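Local coordinates for protein polyketide biosynthesis 3-hydroxy-3-methylglutaryl-ACP synthase PksG (Bacillus subtilis, PDB 4YXT) that catalyses the aldol condensation of an acetyl group on an acyl carrier protein with a beta-ketothioester polyketide intermediate in the biosynthesis of the antibiotic bacillaene, at residues A[73-78]-A[102-107]; A[139-144]-A[172-177]; A[2-7]-A[126-131]; A[6-11]-A[60-65]. The protein carries 1 engineered substitution. All coordinates share one frame; numbering follows the deposited sequence.

Contact 1: residues A[73-78]-A[102-107]; sequences RIELLI and NRNCRL
Glu-75 and Arg-106 start the parallel pairing of strands 74-80 and 106-111. These two strands and the intervening helix 91-99 form a beta-alpha-beta unit of the thiolase-like fold. The second segment arrives as a loop. Asn-102 takes part through a water, which accepts from its N and donates to Ile-74 O. Its side chain makes an Asx turn, with OD1 accepting from Asn-104 N from above the carbonyl plane. Asn-104 is the centre of an inverse gamma turn, and its backbone O lies 3.4 Å from Glu-75 CG. Cys-105 has SG anti to its own N (chi1 -170°). This places SG against the backbone of the first strand, 3.6 Å from Glu-75 C and 3.8 Å from Leu-76 N. Arg-106 opens the ladder. Its N donates to Glu-75 O at 2.9 Å. A second water donates to the same oxygen and accepts from Arg-106 NH1. The carboxylate and the guanidinium do not pair with each other. Glu-75 OE1 hydrogen-bonds Ser-133 OG and forms a salt bridge with Arg-234 of the second subunit, and Arg-106 NH2 forms a salt bridge with Glu-333 of that subunit. Arg-106 O then receives Leu-77 N at 2.7 Å. On the face covered by helix 91-99, Leu-107 CD2 rests 3.6 Å from both CB and CD2 of Leu-77.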
# COMPACT_ATOMS: atom_id res chain seq x y z
N ARG A 73 -7.14 6.72 20.27
CA ARG A 73 -7.67 7.37 19.06
C ARG A 73 -6.86 7.09 17.76
O ARG A 73 -7.30 7.52 16.67
CB ARG A 73 -7.86 8.88 19.29
CG ARG A 73 -9.00 9.22 20.23
CD ARG A 73 -9.05 10.72 20.45
NE ARG A 73 -10.42 11.21 20.61
CZ ARG A 73 -11.07 11.32 21.77
NH1 ARG A 73 -10.49 10.97 22.92
NH2 ARG A 73 -12.32 11.78 21.79
N ILE A 74 -5.70 6.42 17.85
CA ILE A 74 -5.02 6.01 16.62
C ILE A 74 -5.96 5.01 15.95
O ILE A 74 -6.11 3.89 16.46
CB ILE A 74 -3.69 5.20 16.74
CG1 ILE A 74 -2.65 5.77 17.71
CG2 ILE A 74 -3.06 5.08 15.34
CD1 ILE A 74 -2.34 7.20 17.57
N GLU A 75 -6.56 5.38 14.83
CA GLU A 75 -7.39 4.44 14.09
C GLU A 75 -6.96 4.06 12.65
O GLU A 75 -7.69 3.36 11.98
CB GLU A 75 -8.75 5.04 14.02
CG GLU A 75 -9.45 4.85 15.32
CD GLU A 75 -10.68 5.65 15.36
OE1 GLU A 75 -11.35 5.79 14.30
OE2 GLU A 75 -10.94 6.17 16.44
N LEU A 76 -5.81 4.55 12.20
CA LEU A 76 -5.21 4.19 10.93
C LEU A 76 -3.75 3.94 11.18
O LEU A 76 -3.07 4.82 11.66
CB LEU A 76 -5.40 5.35 9.94
CG LEU A 76 -4.85 5.26 8.52
CD1 LEU A 76 -5.40 4.07 7.76
CD2 LEU A 76 -5.22 6.52 7.76
N LEU A 77 -3.27 2.74 10.91
CA LEU A 77 -1.87 2.48 10.94
C LEU A 77 -1.41 2.10 9.52
O LEU A 77 -1.93 1.14 8.95
CB LEU A 77 -1.56 1.35 11.95
CG LEU A 77 -0.10 0.85 11.85
CD1 LEU A 77 0.94 1.91 12.11
CD2 LEU A 77 0.17 -0.32 12.75
N ILE A 78 -0.47 2.83 8.96
CA ILE A 78 -0.04 2.60 7.57
C ILE A 78 1.45 2.45 7.63
O ILE A 78 2.12 3.36 8.09
CB ILE A 78 -0.37 3.77 6.62
CG1 ILE A 78 -1.90 3.97 6.48
CG2 ILE A 78 0.25 3.59 5.23
CD1 ILE A 78 -2.27 5.19 5.64
N ASN A 102 -5.18 0.02 19.76
CA ASN A 102 -6.55 -0.44 19.89
C ASN A 102 -6.90 -1.36 18.70
O ASN A 102 -6.49 -1.07 17.57
CB ASN A 102 -7.48 0.80 19.85
CG ASN A 102 -8.98 0.45 19.87
OD1 ASN A 102 -9.40 -0.67 20.16
ND2 ASN A 102 -9.79 1.42 19.54
N ARG A 103 -7.69 -2.40 18.91
CA ARG A 103 -8.05 -3.29 17.76
C ARG A 103 -8.93 -2.58 16.74
O ARG A 103 -9.04 -3.03 15.59
CB ARG A 103 -8.75 -4.58 18.22
CG ARG A 103 -7.96 -5.46 19.17
CD ARG A 103 -8.57 -5.44 20.57
NE ARG A 103 -9.69 -6.36 20.63
CZ ARG A 103 -10.82 -6.19 21.31
NH1 ARG A 103 -11.04 -5.12 22.09
NH2 ARG A 103 -11.73 -7.13 21.18
N ASN A 104 -9.59 -1.50 17.17
CA ASN A 104 -10.42 -0.70 16.31
C ASN A 104 -9.60 0.23 15.38
O ASN A 104 -9.62 1.45 15.52
CB ASN A 104 -11.42 0.16 17.14
CG ASN A 104 -12.37 0.94 16.25
OD1 ASN A 104 -12.69 0.53 15.13
ND2 ASN A 104 -12.77 2.10 16.70
N CYS A 105 -8.90 -0.36 14.42
CA CYS A 105 -7.89 0.35 13.66
C CYS A 105 -7.73 -0.27 12.24
O CYS A 105 -7.49 -1.51 12.11
CB CYS A 105 -6.58 0.21 14.44
SG CYS A 105 -5.17 1.21 13.89
N ARG A 106 -7.76 0.55 11.20
CA ARG A 106 -7.26 -0.00 9.91
C ARG A 106 -5.76 -0.11 9.88
O ARG A 106 -5.05 0.87 10.23
CB ARG A 106 -7.66 0.82 8.74
CG ARG A 106 -9.12 1.14 8.68
CD ARG A 106 -9.33 1.97 7.44
NE ARG A 106 -10.72 2.16 7.09
CZ ARG A 106 -11.37 3.32 7.14
NH1 ARG A 106 -10.76 4.43 7.56
NH2 ARG A 106 -12.66 3.36 6.78
N LEU A 107 -5.29 -1.26 9.37
CA LEU A 107 -3.88 -1.63 9.25
C LEU A 107 -3.59 -2.07 7.79
O LEU A 107 -4.29 -2.99 7.28
CB LEU A 107 -3.64 -2.91 10.05
CG LEU A 107 -3.99 -2.85 11.51
CD1 LEU A 107 -4.02 -4.22 12.18
CD2 LEU A 107 -2.96 -1.93 12.13
O HOH W 1 -4.98 2.59 18.78
O HOH W 2 -8.79 4.65 9.79

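Contact 2: residues A[139-144]-A[172-177]; sequences LVIASD and AVAVLV
Ile-141 and Ala-174 face each other as a non-hydrogen-bonded pair of antiparallel strands. Their side chains lie on the same face as those of Leu-139, Ser-143, Ala-172 and Leu-176. Ile-141 CG1 is anti to its carbonyl carbon (chi1 -63°), and this branch meets Ala-174 CB at 4.0 Å. Helix 51-64 covers this face: its Ala-58 and Ala-59 touch Ala-174, and Ala-59 also touches Ile-141. Leu-139 extends CD1 over the neighbouring strand, 3.7 Å from Val-175 O. At the other end Ser-143 OG passes 3.7 Å from Ala-172 CB, while its hydrogen bond goes to Pro-51 O. Val-140, Ala-142, Val-173 and Val-175 point to the opposite face. There Val-140 CG2 only grazes Val-177 CG2 at 4.4 Å. The backbone adds four bonds. Val-140 and Val-175 exchange two, Ala-142 and Val-173 the other two. Beyond the pairing, Asp-144 OD1 accepts from the N of Ala-82, an engineered residue at the position assigned by similarity to the proton donor/acceptor. The Ala-142 side chain is about 9 Å from that of Cys-114, the acyl-thioester residue by similarity. Strands 137-145 and 170-178 are neighbouring inner strands of the mixed sheet of a thiolase-like domain, close to its probable catalytic site.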
# COMPACT_ATOMS: atom_id res chain seq x y z
N LEU A 139 -1.29 6.92 12.45
CA LEU A 139 0.12 6.72 12.56
C LEU A 139 0.66 6.17 11.21
O LEU A 139 0.14 5.20 10.69
CB LEU A 139 0.36 5.72 13.66
CG LEU A 139 1.79 5.47 14.07
CD1 LEU A 139 2.57 6.72 14.49
CD2 LEU A 139 1.71 4.52 15.21
N VAL A 140 1.63 6.87 10.64
CA VAL A 140 2.25 6.47 9.42
C VAL A 140 3.68 6.24 9.81
O VAL A 140 4.29 7.07 10.48
CB VAL A 140 2.21 7.57 8.32
CG1 VAL A 140 2.87 7.10 7.05
CG2 VAL A 140 0.79 7.98 8.02
N ILE A 141 4.19 5.11 9.38
CA ILE A 141 5.51 4.70 9.69
C ILE A 141 6.18 4.29 8.36
O ILE A 141 5.75 3.36 7.72
CB ILE A 141 5.47 3.49 10.62
CG1 ILE A 141 4.81 3.84 11.94
CG2 ILE A 141 6.89 2.97 10.84
CD1 ILE A 141 4.92 2.75 12.99
N ALA A 142 7.21 5.01 7.95
CA ALA A 142 8.03 4.59 6.86
C ALA A 142 9.28 3.86 7.41
O ALA A 142 10.03 4.44 8.16
CB ALA A 142 8.39 5.79 6.02
N SER A 143 9.49 2.59 7.01
CA SER A 143 10.57 1.69 7.49
C SER A 143 11.21 0.95 6.30
O SER A 143 10.55 0.18 5.59
CB SER A 143 9.94 0.66 8.47
OG SER A 143 10.89 -0.01 9.33
N ASP A 144 12.49 1.19 6.05
CA ASP A 144 13.23 0.52 4.97
C ASP A 144 14.65 0.20 5.41
O ASP A 144 15.25 0.94 6.19
CB ASP A 144 13.31 1.37 3.69
CG ASP A 144 12.09 1.19 2.77
OD1 ASP A 144 11.70 0.02 2.47
OD2 ASP A 144 11.52 2.24 2.36
N ALA A 172 13.89 4.29 9.96
CA ALA A 172 12.45 4.39 9.98
C ALA A 172 12.10 5.70 10.60
O ALA A 172 12.85 6.20 11.45
CB ALA A 172 11.77 3.24 10.74
N VAL A 173 11.03 6.28 10.10
CA VAL A 173 10.46 7.48 10.66
C VAL A 173 8.94 7.26 10.90
O VAL A 173 8.22 6.79 9.99
CB VAL A 173 10.60 8.72 9.74
CG1 VAL A 173 10.06 9.99 10.43
CG2 VAL A 173 12.03 9.00 9.35
N ALA A 174 8.47 7.61 12.09
CA ALA A 174 7.11 7.37 12.44
C ALA A 174 6.51 8.73 12.58
O ALA A 174 7.13 9.62 13.18
CB ALA A 174 7.04 6.59 13.74
N VAL A 175 5.33 8.92 12.02
CA VAL A 175 4.68 10.20 11.97
C VAL A 175 3.24 10.00 12.47
O VAL A 175 2.48 9.25 11.86
CB VAL A 175 4.63 10.72 10.51
CG1 VAL A 175 3.82 12.00 10.40
CG2 VAL A 175 6.00 10.96 9.86
N LEU A 176 2.87 10.72 13.54
CA LEU A 176 1.53 10.79 14.08
C LEU A 176 0.77 11.95 13.49
O LEU A 176 1.20 13.06 13.58
CB LEU A 176 1.60 11.02 15.59
CG LEU A 176 0.26 10.93 16.35
CD1 LEU A 176 -0.26 9.50 16.48
CD2 LEU A 176 0.44 11.57 17.72
N VAL A 177 -0.38 11.67 12.90
CA VAL A 177 -1.11 12.60 12.10
C VAL A 177 -2.46 12.79 12.81
O VAL A 177 -3.11 11.81 13.27
CB VAL A 177 -1.29 12.08 10.66
CG1 VAL A 177 -2.09 13.04 9.81
CG2 VAL A 177 0.06 11.79 10.00

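Contact 3: residues A[2-7]-A[126-131]; sequences VSAGIE and NFILSQ
Val-2 and Leu-129 make the closest side-chain contact here, with Val-2 CG1 3.6 Å from Leu-129 CD2. The same methyl of Leu-129 also lies 3.4 Å from Val-2 O. The rotamer of Val-2 explains the fit. Its CG1 sits between the backbone N and the carbonyl carbon (chi1 71°), and from there it meets the last turn of helix 116-130. Ala-4 CB touches two helix residues, 3.8 Å from Ile-128 CG2 and 3.9 Å from Leu-129 CD2. Ile-128 CG2 also touches Ser-3 O. The amide of Gln-131 lies against Val-2 as well, with NE2 4.0 Å from Val-2 CG2. The contact between the segments is thus mainly apolar packing.

Polar bonds fix that amide. Gln-131 follows the helix with positive phi, and its chain folds back through a bend at chi2 (-64°). Its NE2 donates to Ile-128 O at 2.9 Å, in the carbonyl plane and with a nearly straight N-H...O angle of 172°. Gln-131 N donates to that oxygen as well, at 3.3 Å. A further bond ties NE2 to Glu-179 OE2.

Farther out, Gly-5 and Ile-6 join strand 5-12, whose backbone bonds to strands 170-178 and 184-195. Leu-129 touches Thr-132 of the second subunit. Ile-128 also packs on Val-177, so the last turn of helix 116-130 lies over the end of strand 170-178 and the start of strand 5-12.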
# COMPACT_ATOMS: atom_id res chain seq x y z
N VAL A 2 -11.33 21.50 9.45
CA VAL A 2 -10.37 20.92 10.41
C VAL A 2 -8.91 21.07 9.94
O VAL A 2 -8.64 21.08 8.76
CB VAL A 2 -10.71 19.43 10.63
CG1 VAL A 2 -10.37 18.65 9.39
CG2 VAL A 2 -9.97 18.86 11.82
N SER A 3 -7.99 21.22 10.89
CA SER A 3 -6.57 21.30 10.57
C SER A 3 -6.09 19.87 10.47
O SER A 3 -6.66 19.00 11.15
CB SER A 3 -5.79 22.04 11.66
OG SER A 3 -6.27 23.36 11.86
N ALA A 4 -5.05 19.65 9.66
CA ALA A 4 -4.43 18.33 9.52
C ALA A 4 -2.91 18.39 9.32
O ALA A 4 -2.37 19.28 8.68
CB ALA A 4 -5.11 17.53 8.40
N GLY A 5 -2.25 17.42 9.92
CA GLY A 5 -0.88 17.13 9.64
C GLY A 5 -0.19 16.53 10.82
O GLY A 5 -0.79 15.76 11.55
N ILE A 6 1.07 16.89 11.01
CA ILE A 6 1.93 16.17 11.94
C ILE A 6 1.80 16.75 13.37
O ILE A 6 2.11 17.91 13.60
CB ILE A 6 3.41 16.16 11.46
CG1 ILE A 6 3.52 15.60 10.04
CG2 ILE A 6 4.30 15.44 12.43
CD1 ILE A 6 4.93 15.58 9.45
N GLU A 7 1.42 15.91 14.33
CA GLU A 7 1.45 16.22 15.76
C GLU A 7 2.79 15.82 16.36
O GLU A 7 3.31 16.46 17.26
CB GLU A 7 0.30 15.52 16.49
CG GLU A 7 -1.04 15.95 15.92
CD GLU A 7 -2.22 15.44 16.70
OE1 GLU A 7 -2.08 14.44 17.43
OE2 GLU A 7 -3.30 16.02 16.58
N ASN A 126 -5.94 12.96 4.43
CA ASN A 126 -7.33 12.87 3.95
C ASN A 126 -8.27 12.12 4.89
O ASN A 126 -9.45 12.40 4.94
CB ASN A 126 -7.42 12.32 2.54
CG ASN A 126 -6.64 13.17 1.54
OD1 ASN A 126 -6.33 14.33 1.80
ND2 ASN A 126 -6.28 12.57 0.40
N PHE A 127 -7.77 11.16 5.64
CA PHE A 127 -8.59 10.53 6.66
C PHE A 127 -8.99 11.65 7.66
O PHE A 127 -10.17 11.79 7.97
CB PHE A 127 -7.88 9.32 7.30
CG PHE A 127 -8.54 8.76 8.54
CD1 PHE A 127 -9.82 8.21 8.50
CD2 PHE A 127 -7.91 8.82 9.77
CE1 PHE A 127 -10.42 7.67 9.66
CE2 PHE A 127 -8.52 8.30 10.93
CZ PHE A 127 -9.77 7.72 10.86
N ILE A 128 -8.03 12.47 8.10
CA ILE A 128 -8.32 13.46 9.14
C ILE A 128 -9.28 14.48 8.57
O ILE A 128 -10.27 14.76 9.18
CB ILE A 128 -7.05 14.22 9.64
CG1 ILE A 128 -6.02 13.27 10.35
CG2 ILE A 128 -7.45 15.44 10.46
CD1 ILE A 128 -6.46 12.20 11.33
N LEU A 129 -8.98 15.01 7.38
CA LEU A 129 -9.83 15.98 6.73
C LEU A 129 -11.22 15.45 6.40
O LEU A 129 -12.17 16.22 6.36
CB LEU A 129 -9.21 16.49 5.42
CG LEU A 129 -7.97 17.33 5.62
CD1 LEU A 129 -7.42 17.67 4.25
CD2 LEU A 129 -8.28 18.57 6.45
N SER A 130 -11.36 14.15 6.17
CA SER A 130 -12.66 13.59 5.82
C SER A 130 -13.67 13.63 6.98
O SER A 130 -14.86 13.53 6.76
CB SER A 130 -12.54 12.15 5.38
OG SER A 130 -12.35 11.35 6.52
N GLN A 131 -13.18 13.68 8.21
CA GLN A 131 -14.01 13.73 9.39
C GLN A 131 -14.96 12.55 9.40
O GLN A 131 -16.05 12.66 9.92
CB GLN A 131 -14.74 15.09 9.53
CG GLN A 131 -13.79 16.25 9.94
CD GLN A 131 -13.20 16.03 11.34
OE1 GLN A 131 -13.86 16.29 12.32
NE2 GLN A 131 -11.97 15.45 11.43

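Contact 4: residues A[6-11]-A[60-65]; sequences IEAMNV and KPIIDA
Helix 51-64 packs against one face of the mixed sheet of the thiolase-like fold, and here its last turn meets strand 5-12. The N-to-C directions of the short strand and helix segments make 145°, so they run roughly antiparallel, with axes 8.0 Å apart. Ile-62 is the main helix residue in the contact. Its CG1 is anti to the carbonyl carbon (chi1 -62°) and the chain is extended, which carries CD1 to the strand backbone. CD1 ends 3.8 Å from Met-9 CA and 3.9 Å from Asn-10 N. The other branch, CG2, faces Ala-8 CB at 4.1 Å. Ile-62 CG1 lies 4.0 Å from Asn-10 CB. Asn-10 crosses Pro-61 at about a right angle, with ND2 3.5 Å from Pro-61 CG. Met-9 leaves the strand away from helix 51-64, and its side chain touches Phe-303 of helix 301-312. At the start of the strand, Glu-7 and Ala-8 both face Leu-176 in a classic beta bulge. The contact between the two segments is mainly van der Waals packing. The helix is kinked where the N of Pro-61 and of Ile-62 lack a bond to the turn before. Asn-10 ND2 donates to Ala-58 O at this break, so a strand side chain stands in for the missing helix bond from Ile-62 N.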
# COMPACT_ATOMS: atom_id res chain seq x y z
N ILE A 6 1.07 16.89 11.01
CA ILE A 6 1.93 16.17 11.94
C ILE A 6 1.80 16.75 13.37
O ILE A 6 2.11 17.91 13.60
CB ILE A 6 3.41 16.16 11.46
CG1 ILE A 6 3.52 15.60 10.04
CG2 ILE A 6 4.30 15.44 12.43
CD1 ILE A 6 4.93 15.58 9.45
N GLU A 7 1.42 15.91 14.33
CA GLU A 7 1.45 16.22 15.76
C GLU A 7 2.79 15.82 16.36
O GLU A 7 3.31 16.46 17.26
CB GLU A 7 0.30 15.52 16.49
CG GLU A 7 -1.04 15.95 15.92
CD GLU A 7 -2.22 15.44 16.70
OE1 GLU A 7 -2.08 14.44 17.43
OE2 GLU A 7 -3.30 16.02 16.58
N ALA A 8 3.40 14.77 15.84
CA ALA A 8 4.63 14.35 16.43
C ALA A 8 5.33 13.44 15.41
O ALA A 8 4.65 12.83 14.62
CB ALA A 8 4.33 13.61 17.73
N MET A 9 6.66 13.43 15.39
CA MET A 9 7.39 12.50 14.51
C MET A 9 8.76 12.15 15.08
O MET A 9 9.37 12.98 15.72
CB MET A 9 7.51 13.02 13.06
CG MET A 9 8.60 14.04 12.80
SD MET A 9 8.49 14.76 11.13
CE MET A 9 8.92 13.37 10.12
N ASN A 10 9.20 10.92 14.86
CA ASN A 10 10.40 10.40 15.45
C ASN A 10 11.17 9.47 14.53
O ASN A 10 10.60 8.74 13.76
CB ASN A 10 10.12 9.66 16.75
CG ASN A 10 11.42 9.29 17.47
OD1 ASN A 10 12.34 10.08 17.52
ND2 ASN A 10 11.52 8.10 17.93
N VAL A 11 12.48 9.48 14.67
CA VAL A 11 13.37 8.82 13.73
C VAL A 11 14.01 7.75 14.53
O VAL A 11 14.32 8.04 15.65
CB VAL A 11 14.50 9.80 13.27
CG1 VAL A 11 15.60 9.09 12.47
CG2 VAL A 11 13.92 10.92 12.45
N LYS A 60 7.56 4.12 19.11
CA LYS A 60 7.44 3.87 20.55
C LYS A 60 7.54 5.18 21.36
O LYS A 60 6.64 5.47 22.21
CB LYS A 60 8.44 2.78 20.94
CG LYS A 60 8.66 2.51 22.45
CD LYS A 60 7.73 1.44 22.99
CE LYS A 60 8.32 0.74 24.21
NZ LYS A 60 8.99 1.69 25.14
N PRO A 61 8.56 6.01 21.08
CA PRO A 61 8.64 7.23 21.84
C PRO A 61 7.48 8.20 21.63
O PRO A 61 7.12 8.96 22.54
CB PRO A 61 9.99 7.83 21.40
CG PRO A 61 10.83 6.62 21.08
CD PRO A 61 9.83 5.73 20.39
N ILE A 62 6.86 8.15 20.46
CA ILE A 62 5.67 8.91 20.24
C ILE A 62 4.57 8.35 21.08
O ILE A 62 3.94 9.06 21.85
CB ILE A 62 5.23 8.90 18.78
CG1 ILE A 62 6.30 9.54 17.90
CG2 ILE A 62 3.92 9.69 18.68
CD1 ILE A 62 5.91 9.57 16.43
N ILE A 63 4.38 7.05 21.00
CA ILE A 63 3.26 6.46 21.69
C ILE A 63 3.44 6.61 23.22
O ILE A 63 2.48 6.93 23.94
CB ILE A 63 3.05 5.01 21.22
CG1 ILE A 63 2.65 4.95 19.73
CG2 ILE A 63 1.97 4.35 22.04
CD1 ILE A 63 1.58 5.95 19.31
N ASP A 64 4.67 6.47 23.70
CA ASP A 64 4.90 6.61 25.15
C ASP A 64 4.56 8.00 25.61
O ASP A 64 4.09 8.17 26.72
CB ASP A 64 6.32 6.27 25.56
CG ASP A 64 6.59 4.81 25.45
OD1 ASP A 64 5.62 4.06 25.25
OD2 ASP A 64 7.78 4.40 25.56
N ALA A 65 4.72 9.01 24.76
CA ALA A 65 4.41 10.38 25.22
C ALA A 65 2.89 10.67 25.24
O ALA A 65 2.49 11.73 25.71
CB ALA A 65 5.17 11.42 24.41

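Overall arrangement
All four contacts lie in the N-terminal half of the chain and reach one mixed sheet. Its order at this end is 106-111, 74-80, 137-145, 170-178, 5-12. Contact 1 joins the first two strands and contact 2 the third and fourth, with centres about 14 Å apart. Contacts 3 and 4 both start from strand 5-12 and share Ile-6 and Glu-7, but their centres are about 17 Å apart. Helix 51-64 lies on the Ala-174 face and helix 116-130 on the Val-177 face, so they cover opposite faces, as in the layered thiolase fold. Contact 4 closes before contact 1 opens, contact 1 is nested within contact 3, and contact 2 follows. Contacts 1 and 3 touch the second subunit.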